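Local coordinates for protein methylocystis parvus OBBP MbnE (Methylocystis parvus OBBP, PDB 5ICQ) that probably binds the copper-chelating peptide methanobactin in the periplasm, as a solute-binding protein of the transport machinery for that compound, at residues 445-459 and 472-486. Numbering follows the deposited sequence.
Sequences SFEIMVKDRDQERLA and EVRVRLVDEVQYQRR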
ATOM      1  N   SER A 445      32.306  -9.742   8.432  1.00 10.99           N
ATOM      2  CA  SER A 445      31.251 -10.015   9.399  1.00 14.44           C
ATOM      3  C   SER A 445      30.320  -8.814   9.499  1.00 16.97           C
ATOM      4  O   SER A 445      30.725  -7.670   9.280  1.00 14.64           O
ATOM      5  CB  SER A 445      31.820 -10.384  10.777  1.00 28.55           C
ATOM      6  OG  SER A 445      32.274  -9.253  11.467  1.00 29.96           O
ATOM      7  N   PHE A 446      29.058  -9.091   9.814  1.00  9.99           N
ATOM      8  CA  PHE A 446      28.068  -8.025   9.903  1.00  9.03           C
ATOM      9  C   PHE A 446      26.916  -8.487  10.778  1.00 12.31           C
ATOM     10  O   PHE A 446      26.822  -9.655  11.159  1.00 13.52           O
ATOM     11  CB  PHE A 446      27.579  -7.580   8.514  1.00  8.00           C
ATOM     12  CG  PHE A 446      26.657  -8.564   7.801  1.00 11.85           C
ATOM     13  CD1 PHE A 446      27.175  -9.610   7.055  1.00  9.06           C
ATOM     14  CD2 PHE A 446      25.274  -8.396   7.835  1.00 11.48           C
ATOM     15  CE1 PHE A 446      26.337 -10.488   6.372  1.00  9.35           C
ATOM     16  CE2 PHE A 446      24.418  -9.278   7.161  1.00 11.51           C
ATOM     17  CZ  PHE A 446      24.952 -10.324   6.422  1.00  7.71           C
ATOM     18  N   GLU A 447      26.030  -7.549  11.086  1.00  7.85           N
ATOM     19  CA  GLU A 447      24.912  -7.807  11.978  1.00  5.47           C
ATOM     20  C   GLU A 447      23.603  -7.566  11.242  1.00  9.34           C
ATOM     21  O   GLU A 447      23.467  -6.565  10.530  1.00 11.16           O
ATOM     22  CB  GLU A 447      25.000  -6.893  13.198  1.00  9.11           C
ATOM     23  CG  GLU A 447      23.767  -6.919  14.082  1.00 11.80           C
ATOM     24  CD  GLU A 447      23.760  -5.747  15.053  1.00 23.58           C
ATOM     25  OE1 GLU A 447      24.212  -5.908  16.198  1.00 18.94           O
ATOM     26  OE2 GLU A 447      23.326  -4.655  14.648  1.00 26.74           O
ATOM     27  N   ILE A 448      22.637  -8.473  11.415  1.00  8.41           N
ATOM     28  CA  ILE A 448      21.260  -8.249  10.968  1.00  6.90           C
ATOM     29  C   ILE A 448      20.441  -7.835  12.177  1.00 12.73           C
ATOM     30  O   ILE A 448      20.269  -8.624  13.114  1.00  9.17           O
ATOM     31  CB  ILE A 448      20.644  -9.503  10.324  1.00  6.23           C
ATOM     32  CG1 ILE A 448      21.483  -9.988   9.137  1.00  9.28           C
ATOM     33  CG2 ILE A 448      19.179  -9.212   9.888  1.00  6.31           C
ATOM     34  CD1 ILE A 448      20.969 -11.311   8.534  1.00  9.72           C
ATOM     35  N   MET A 449      19.901  -6.621  12.157  1.00  7.88           N
ATOM     36  CA  MET A 449      19.057  -6.161  13.252  1.00  8.08           C
ATOM     37  C   MET A 449      17.620  -6.591  12.985  1.00  8.62           C
ATOM     38  O   MET A 449      17.094  -6.351  11.896  1.00 10.54           O
ATOM     39  CB  MET A 449      19.146  -4.638  13.397  1.00  9.28           C
ATOM     40  CG  MET A 449      18.195  -4.070  14.425  1.00 11.27           C
ATOM     41  SD  MET A 449      18.351  -2.260  14.591  1.00 14.37           S
ATOM     42  CE  MET A 449      17.572  -1.679  13.083  1.00  8.68           C
ATOM     43  N   VAL A 450      16.982  -7.231  13.974  1.00  8.58           N
ATOM     44  CA  VAL A 450      15.611  -7.703  13.813  1.00  7.61           C
ATOM     45  C   VAL A 450      14.750  -7.215  14.973  1.00 10.87           C
ATOM     46  O   VAL A 450      15.241  -6.859  16.043  1.00 11.31           O
ATOM     47  CB  VAL A 450      15.522  -9.243  13.700  1.00  7.71           C
ATOM     48  CG1 VAL A 450      16.250  -9.745  12.448  1.00  8.59           C
ATOM     49  CG2 VAL A 450      16.084  -9.914  14.953  1.00  8.00           C
ATOM     50  N   LYS A 451      13.434  -7.206  14.741  1.00 13.17           N
ATOM     51  CA  LYS A 451      12.501  -6.655  15.716  1.00 19.31           C
ATOM     52  C   LYS A 451      11.568  -7.675  16.352  1.00 21.91           C
ATOM     53  O   LYS A 451      10.950  -7.356  17.371  1.00 16.04           O
ATOM     54  CB  LYS A 451      11.655  -5.545  15.078  1.00 18.64           C
ATOM     55  CG  LYS A 451      10.606  -6.035  14.096  1.00 24.50           C
ATOM     56  CD  LYS A 451       9.674  -4.882  13.717  1.00 31.52           C
ATOM     57  CE  LYS A 451       8.605  -5.307  12.730  1.00 39.50           C
ATOM     58  NZ  LYS A 451       7.620  -4.203  12.517  1.00 46.72           N
ATOM     59  N   ASP A 452      11.447  -8.885  15.804  1.00 14.07           N
ATOM     60  CA  ASP A 452      10.575  -9.878  16.426  1.00 14.47           C
ATOM     61  C   ASP A 452      11.085 -11.278  16.101  1.00 18.62           C
ATOM     62  O   ASP A 452      12.079 -11.443  15.395  1.00 11.24           O
ATOM     63  CB  ASP A 452       9.113  -9.675  16.001  1.00 16.93           C
ATOM     64  CG  ASP A 452       8.906  -9.746  14.493  1.00 22.16           C
ATOM     65  OD1 ASP A 452       9.538 -10.579  13.810  1.00 17.75           O
ATOM     66  OD2 ASP A 452       8.059  -8.983  13.981  1.00 25.09           O
ATOM     67  N   ARG A 453      10.380 -12.294  16.626  1.00 15.64           N
ATOM     68  CA  ARG A 453      10.827 -13.685  16.508  1.00 18.86           C
ATOM     69  C   ARG A 453      10.739 -14.193  15.079  1.00 13.32           C
ATOM     70  O   ARG A 453      11.577 -14.998  14.650  1.00 14.49           O
ATOM     71  CB  ARG A 453       9.993 -14.610  17.407  1.00 22.70           C
ATOM     72  CG  ARG A 453      10.200 -14.488  18.907  1.00 38.62           C
ATOM     73  CD  ARG A 453       9.659 -13.195  19.482  1.00 56.89           C
ATOM     74  NE  ARG A 453       8.439 -12.705  18.829  1.00 53.73           N
ATOM     75  CZ  ARG A 453       7.995 -11.461  18.923  1.00 42.17           C
ATOM     76  NH1 ARG A 453       8.677 -10.574  19.644  1.00 46.16           N
ATOM     77  NH2 ARG A 453       6.885 -11.096  18.302  1.00 47.53           N
ATOM     78  N   ASP A 454       9.696 -13.799  14.346  1.00 11.10           N
ATOM     79  CA  ASP A 454       9.593 -14.222  12.954  1.00 15.47           C
ATOM     80  C   ASP A 454      10.779 -13.706  12.144  1.00 17.93           C
ATOM     81  O   ASP A 454      11.413 -14.463  11.398  1.00 11.31           O
ATOM     82  CB  ASP A 454       8.263 -13.755  12.358  1.00 22.61           C
ATOM     83  CG  ASP A 454       8.004 -14.334  10.970  1.00 36.67           C
ATOM     84  OD1 ASP A 454       8.327 -15.521  10.750  1.00 39.09           O
ATOM     85  OD2 ASP A 454       7.480 -13.604  10.096  1.00 42.19           O
ATOM     86  N   GLN A 455      11.106 -12.416  12.289  1.00  9.05           N
ATOM     87  CA  GLN A 455      12.286 -11.876  11.617  1.00 10.31           C
ATOM     88  C   GLN A 455      13.557 -12.578  12.076  1.00 10.03           C
ATOM     89  O   GLN A 455      14.455 -12.840  11.267  1.00 11.10           O
ATOM     90  CB  GLN A 455      12.415 -10.379  11.879  1.00  7.72           C
ATOM     91  CG  GLN A 455      11.378  -9.538  11.116  1.00 11.41           C
ATOM     92  CD  GLN A 455      11.734  -8.068  11.139  1.00 16.08           C
ATOM     93  OE1 GLN A 455      12.715  -7.673  11.765  1.00 12.33           O
ATOM     94  NE2 GLN A 455      10.944  -7.248  10.450  1.00 12.48           N
ATOM     95  N   GLU A 456      13.675 -12.836  13.378  1.00  7.14           N
ATOM     96  CA  GLU A 456      14.884 -13.470  13.891  1.00  6.54           C
ATOM     97  C   GLU A 456      15.089 -14.850  13.272  1.00 10.62           C
ATOM     98  O   GLU A 456      16.214 -15.213  12.908  1.00  9.47           O
ATOM     99  CB  GLU A 456      14.832 -13.555  15.422  1.00 10.76           C
ATOM    100  CG  GLU A 456      16.125 -14.136  16.018  1.00  8.27           C
ATOM    101  CD  GLU A 456      16.125 -14.214  17.538  1.00 22.85           C
ATOM    102  OE1 GLU A 456      17.188 -14.000  18.164  1.00 19.60           O
ATOM    103  OE2 GLU A 456      15.058 -14.476  18.118  1.00 23.03           O
ATOM    104  N   ARG A 457      14.016 -15.628  13.118  1.00 11.59           N
ATOM    105  CA  ARG A 457      14.176 -16.952  12.510  1.00  8.58           C
ATOM    106  C   ARG A 457      14.599 -16.848  11.052  1.00  8.32           C
ATOM    107  O   ARG A 457      15.438 -17.630  10.590  1.00  8.24           O
ATOM    108  CB  ARG A 457      12.881 -17.755  12.600  1.00 12.88           C
ATOM    109  CG  ARG A 457      12.420 -18.039  14.006  1.00 23.38           C
ATOM    110  CD  ARG A 457      11.232 -18.963  13.981  1.00 36.58           C
ATOM    111  NE  ARG A 457      10.162 -18.480  14.840  1.00 47.61           N
ATOM    112  CZ  ARG A 457      10.235 -18.411  16.165  1.00 54.87           C
ATOM    113  NH1 ARG A 457      11.338 -18.785  16.811  1.00 51.36           N
ATOM    114  NH2 ARG A 457       9.200 -17.956  16.848  1.00 59.18           N
ATOM    115  N   LEU A 458      14.012 -15.904  10.308  1.00  7.65           N
ATOM    116  CA  LEU A 458      14.443 -15.684   8.928  1.00  8.67           C
ATOM    117  C   LEU A 458      15.917 -15.303   8.873  1.00 10.32           C
ATOM    118  O   LEU A 458      16.668 -15.789   8.019  1.00  8.81           O
ATOM    119  CB  LEU A 458      13.597 -14.584   8.284  1.00  6.04           C
ATOM    120  CG  LEU A 458      12.124 -14.856   8.002  1.00 17.44           C
ATOM    121  CD1 LEU A 458      11.454 -13.612   7.388  1.00 16.43           C
ATOM    122  CD2 LEU A 458      12.012 -16.043   7.052  1.00 19.16           C
ATOM    123  N   ALA A 459      16.344 -14.414   9.767  1.00  8.75           N
ATOM    124  CA  ALA A 459      17.723 -13.944   9.731  1.00  7.20           C
ATOM    125  C   ALA A 459      18.695 -15.038  10.150  1.00  5.59           C
ATOM    126  O   ALA A 459      19.811 -15.126   9.615  1.00  9.58           O
ATOM    127  CB  ALA A 459      17.871 -12.708  10.626  1.00  8.79           C
ATOM    128  N   GLU A 472      30.608 -14.217   8.674  1.00 13.58           N
ATOM    129  CA  GLU A 472      30.104 -14.224  10.042  1.00 10.24           C
ATOM    130  C   GLU A 472      28.919 -13.265  10.144  1.00 14.27           C
ATOM    131  O   GLU A 472      29.052 -12.082   9.831  1.00 17.38           O
ATOM    132  CB  GLU A 472      31.211 -13.823  11.012  1.00 15.91           C
ATOM    133  CG  GLU A 472      30.739 -13.621  12.448  1.00 25.20           C
ATOM    134  CD  GLU A 472      31.876 -13.210  13.360  1.00 39.08           C
ATOM    135  OE1 GLU A 472      32.887 -13.944  13.415  1.00 44.41           O
ATOM    136  OE2 GLU A 472      31.769 -12.146  14.001  1.00 42.12           O
ATOM    137  N   VAL A 473      27.761 -13.771  10.563  1.00 11.33           N
ATOM    138  CA  VAL A 473      26.547 -12.956  10.631  1.00  8.54           C
ATOM    139  C   VAL A 473      25.987 -13.034  12.043  1.00 12.77           C
ATOM    140  O   VAL A 473      25.616 -14.117  12.506  1.00 12.56           O
ATOM    141  CB  VAL A 473      25.488 -13.412   9.618  1.00 10.59           C
ATOM    142  CG1 VAL A 473      24.292 -12.444   9.641  1.00 12.20           C
ATOM    143  CG2 VAL A 473      26.091 -13.529   8.204  1.00 10.91           C
ATOM    144  N   ARG A 474      25.900 -11.895  12.719  1.00  9.21           N
ATOM    145  CA  ARG A 474      25.276 -11.841  14.031  1.00  9.44           C
ATOM    146  C   ARG A 474      23.838 -11.353  13.897  1.00 10.98           C
ATOM    147  O   ARG A 474      23.590 -10.302  13.299  1.00 13.67           O
ATOM    148  CB  ARG A 474      26.082 -10.919  14.946  1.00 15.94           C
ATOM    149  CG  ARG A 474      27.546 -11.338  15.026  1.00 28.68           C
ATOM    150  CD  ARG A 474      28.481 -10.193  15.393  1.00 43.15           C
ATOM    151  NE  ARG A 474      28.993  -9.476  14.223  1.00 48.74           N
ATOM    152  CZ  ARG A 474      28.867  -8.166  14.039  1.00 44.15           C
ATOM    153  NH1 ARG A 474      28.244  -7.424  14.945  1.00 48.08           N
ATOM    154  NH2 ARG A 474      29.368  -7.591  12.958  1.00 36.64           N
ATOM    155  N   VAL A 475      22.896 -12.110  14.453  1.00  8.15           N
ATOM    156  CA  VAL A 475      21.479 -11.748  14.408  1.00  6.70           C
ATOM    157  C   VAL A 475      21.116 -11.198  15.778  1.00 15.33           C
ATOM    158  O   VAL A 475      21.226 -11.913  16.784  1.00 15.39           O
ATOM    159  CB  VAL A 475      20.599 -12.955  14.038  1.00  8.43           C
ATOM    160  CG1 VAL A 475      19.100 -12.585  14.066  1.00  9.69           C
ATOM    161  CG2 VAL A 475      20.987 -13.485  12.665  1.00  6.49           C
ATOM    162  N   ARG A 476      20.705  -9.931  15.844  1.00 10.22           N
ATOM    163  CA  ARG A 476      20.396  -9.322  17.137  1.00 13.09           C
ATOM    164  C   ARG A 476      18.979  -8.771  17.156  1.00 14.91           C
ATOM    165  O   ARG A 476      18.637  -7.863  16.386  1.00  9.51           O
ATOM    166  CB  ARG A 476      21.407  -8.232  17.508  1.00 20.10           C
ATOM    167  CG  ARG A 476      22.841  -8.760  17.646  1.00 36.82           C
ATOM    168  CD  ARG A 476      22.949 -10.052  18.488  1.00 46.93           C
ATOM    169  NE  ARG A 476      24.307 -10.620  18.455  1.00 46.36           N
ATOM    170  CZ  ARG A 476      24.615 -11.916  18.383  1.00 44.09           C
ATOM    171  NH1 ARG A 476      23.658 -12.852  18.321  1.00 37.12           N
ATOM    172  NH2 ARG A 476      25.892 -12.278  18.347  1.00 36.33           N
ATOM    173  N   LEU A 477      18.172  -9.323  18.056  1.00 11.27           N
ATOM    174  CA  LEU A 477      16.814  -8.862  18.301  1.00 10.54           C
ATOM    175  C   LEU A 477      16.877  -7.674  19.256  1.00 15.40           C
ATOM    176  O   LEU A 477      17.430  -7.795  20.352  1.00 15.59           O
ATOM    177  CB  LEU A 477      16.006 -10.007  18.911  1.00 17.64           C
ATOM    178  CG  LEU A 477      14.624  -9.700  19.469  1.00 27.35           C
ATOM    179  CD1 LEU A 477      13.724  -9.379  18.329  1.00 22.94           C
ATOM    180  CD2 LEU A 477      14.095 -10.896  20.261  1.00 34.24           C
ATOM    181  N   VAL A 478      16.352  -6.525  18.847  1.00 14.95           N
ATOM    182  CA  VAL A 478      16.441  -5.335  19.688  1.00 15.18           C
ATOM    183  C   VAL A 478      15.031  -4.875  20.035  1.00 11.91           C
ATOM    184  O   VAL A 478      14.079  -5.115  19.286  1.00 19.05           O
ATOM    185  CB  VAL A 478      17.257  -4.210  19.017  1.00 21.04           C
ATOM    186  CG1 VAL A 478      18.640  -4.714  18.629  1.00 24.43           C
ATOM    187  CG2 VAL A 478      16.555  -3.697  17.800  1.00 16.09           C
ATOM    188  N   ASP A 479      14.896  -4.223  21.191  1.00 13.86           N
ATOM    189  CA  ASP A 479      13.571  -3.812  21.634  1.00 15.89           C
ATOM    190  C   ASP A 479      13.029  -2.704  20.738  1.00 19.05           C
ATOM    191  O   ASP A 479      13.758  -2.083  19.962  1.00 18.11           O
ATOM    192  CB  ASP A 479      13.588  -3.375  23.106  1.00 26.80           C
ATOM    193  CG  ASP A 479      14.433  -2.123  23.366  1.00 40.03           C
ATOM    194  OD1 ASP A 479      14.284  -1.102  22.664  1.00 35.27           O
ATOM    195  OD2 ASP A 479      15.244  -2.158  24.314  1.00 52.86           O
ATOM    196  N   GLU A 480      11.724  -2.457  20.879  1.00 20.04           N
ATOM    197  CA  GLU A 480      10.999  -1.543  20.001  1.00 23.02           C
ATOM    198  C   GLU A 480      11.640  -0.160  19.938  1.00 18.09           C
ATOM    199  O   GLU A 480      11.741   0.435  18.858  1.00 18.00           O
ATOM    200  CB  GLU A 480       9.552  -1.431  20.486  1.00 32.23           C
ATOM    201  CG  GLU A 480       8.782  -0.233  19.949  1.00 50.47           C
ATOM    202  CD  GLU A 480       7.449  -0.022  20.665  1.00 62.10           C
ATOM    203  OE1 GLU A 480       6.437  -0.631  20.252  1.00 63.49           O
ATOM    204  OE2 GLU A 480       7.408   0.755  21.642  1.00 64.77           O
ATOM    205  N   VAL A 481      12.046   0.384  21.086  1.00 19.45           N
ATOM    206  CA  VAL A 481      12.554   1.752  21.113  1.00 24.17           C
ATOM    207  C   VAL A 481      13.893   1.838  20.388  1.00 23.12           C
ATOM    208  O   VAL A 481      14.119   2.741  19.575  1.00 14.23           O
ATOM    209  CB  VAL A 481      12.662   2.256  22.563  1.00 23.66           C
ATOM    210  CG1 VAL A 481      13.511   3.508  22.625  1.00 25.17           C
ATOM    211  CG2 VAL A 481      11.279   2.524  23.130  1.00 21.83           C
ATOM    212  N   GLN A 482      14.798   0.901  20.678  1.00 12.74           N
ATOM    213  CA  GLN A 482      16.107   0.883  20.027  1.00 13.92           C
ATOM    214  C   GLN A 482      15.988   0.589  18.534  1.00 11.61           C
ATOM    215  O   GLN A 482      16.723   1.168  17.721  1.00 15.16           O
ATOM    216  CB  GLN A 482      17.008  -0.161  20.696  1.00 20.16           C
ATOM    217  CG  GLN A 482      17.675   0.304  21.973  1.00 32.30           C
ATOM    218  CD  GLN A 482      18.700   1.399  21.720  1.00 44.15           C
ATOM    219  OE1 GLN A 482      18.741   2.407  22.429  1.00 51.47           O
ATOM    220  NE2 GLN A 482      19.535   1.206  20.702  1.00 36.82           N
ATOM    221  N   TYR A 483      15.098  -0.332  18.162  1.00 13.57           N
ATOM    222  CA  TYR A 483      14.896  -0.662  16.752  1.00 15.71           C
ATOM    223  C   TYR A 483      14.440   0.555  15.961  1.00 16.00           C
ATOM    224  O   TYR A 483      14.966   0.849  14.879  1.00 13.38           O
ATOM    225  CB  TYR A 483      13.870  -1.785  16.630  1.00 15.16           C
ATOM    226  CG  TYR A 483      13.689  -2.316  15.220  1.00 20.13           C
ATOM    227  CD1 TYR A 483      14.560  -3.268  14.700  1.00 16.01           C
ATOM    228  CD2 TYR A 483      12.640  -1.884  14.422  1.00 21.01           C
ATOM    229  CE1 TYR A 483      14.395  -3.768  13.411  1.00 14.83           C
ATOM    230  CE2 TYR A 483      12.471  -2.372  13.125  1.00 20.19           C
ATOM    231  CZ  TYR A 483      13.357  -3.309  12.626  1.00 18.67           C
ATOM    232  OH  TYR A 483      13.196  -3.816  11.349  1.00 25.71           O
ATOM    233  N   GLN A 484      13.441   1.268  16.480  1.00 12.21           N
ATOM    234  CA  GLN A 484      12.942   2.448  15.782  1.00 14.67           C
ATOM    235  C   GLN A 484      14.013   3.528  15.699  1.00  9.42           C
ATOM    236  O   GLN A 484      14.194   4.155  14.648  1.00 17.27           O
ATOM    237  CB  GLN A 484      11.689   2.980  16.481  1.00 20.28           C
ATOM    238  CG  GLN A 484      11.285   4.381  16.033  1.00 33.02           C
ATOM    239  CD  GLN A 484      10.174   4.989  16.880  1.00 34.55           C
ATOM    240  OE1 GLN A 484       9.054   5.178  16.409  1.00 41.36           O
ATOM    241  NE2 GLN A 484      10.489   5.315  18.128  1.00 27.17           N
ATOM    242  N   ARG A 485      14.732   3.772  16.797  1.00 11.47           N
ATOM    243  CA  ARG A 485      15.782   4.788  16.759  1.00 13.84           C
ATOM    244  C   ARG A 485      16.896   4.404  15.788  1.00 16.57           C
ATOM    245  O   ARG A 485      17.413   5.255  15.048  1.00 12.40           O
ATOM    246  CB  ARG A 485      16.357   5.011  18.155  1.00 18.79           C
ATOM    247  CG  ARG A 485      17.567   5.917  18.179  1.00 28.95           C
ATOM    248  CD  ARG A 485      17.434   7.010  19.223  1.00 52.23           C
ATOM    249  NE  ARG A 485      17.120   6.467  20.540  1.00 64.81           N
ATOM    250  CZ  ARG A 485      16.036   6.785  21.240  1.00 69.77           C
ATOM    251  NH1 ARG A 485      15.165   7.659  20.756  1.00 72.06           N
ATOM    252  NH2 ARG A 485      15.827   6.242  22.430  1.00 68.28           N
ATOM    253  N   ARG A 486      17.305   3.139  15.798  1.00 16.05           N
ATOM    254  CA  ARG A 486      18.390   2.731  14.914  1.00 14.67           C
ATOM    255  C   ARG A 486      17.949   2.716  13.457  1.00 11.38           C
ATOM    256  O   ARG A 486      18.748   3.026  12.564  1.00 13.70           O
ATOM    257  CB  ARG A 486      18.937   1.373  15.348  1.00 10.79           C
ATOM    258  CG  ARG A 486      19.747   1.483  16.648  1.00  9.46           C
ATOM    259  CD  ARG A 486      20.260   0.122  17.111  1.00 15.22           C
ATOM    260  NE  ARG A 486      21.093  -0.488  16.071  1.00 12.99           N
ATOM    261  CZ  ARG A 486      21.668  -1.682  16.177  1.00 21.21           C
ATOM    262  NH1 ARG A 486      21.512  -2.398  17.286  1.00 17.98           N
ATOM    263  NH2 ARG A 486      22.400  -2.158  15.174  1.00 14.01           N
TER
HETATM  264  O   HOH W   1      23.456  -4.376  17.965  1.00 27.78           O
HETATM  265  O   HOH W   2      14.681  -6.016  10.757  1.00 11.31           O
HETATM  266  O   HOH W   3      11.589  -5.113  18.930  1.00 26.27           O
HETATM  267  O   HOH W   4      11.175  -4.365  10.015  1.00 23.37           O
HETATM  268  O   HOH W   5      19.811 -14.386  17.504  1.00 24.21           O
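Met449 touches both Tyr483 and Arg486 of helix 480-486. With CG anti to the backbone N (chi1 174°), its CG rests 3.7 Å from Tyr483 CD1; the bend at chi3 lays CE against the same ring, while SD stands obliquely to it in a Met-aromatic contact. SD also sits over one face of the Arg486 guanidinium, 3.6 Å from NE; a flexible thioether suits a place shared by a ring and a cation. Lys451 CB makes a CH-pi contact over the Tyr483 ring, 3.5 Å from the centroid and almost on its normal. The phenol OH reaches a water that also bonds Met449 O and Gln455 OE1. Glu447, on the same sheet face as Met449, receives Arg486 NH2 on the syn lone pair of OE2 at 2.7 Å, two long chains spanning strand to helix. A glutamine at Glu447 would probably remove the negative charge facing Arg486 NH2 and weaken this tie. Backbone hydrogen bonds, such as Arg474 N to Phe446 O (2.9 Å), join the parallel strands. On the other face, small Ala459 lets helix 453-459 approach beta-branched Val475 (CB to CG1 3.7 Å), the helix covering the strands as in a classic beta-alpha-beta crossover.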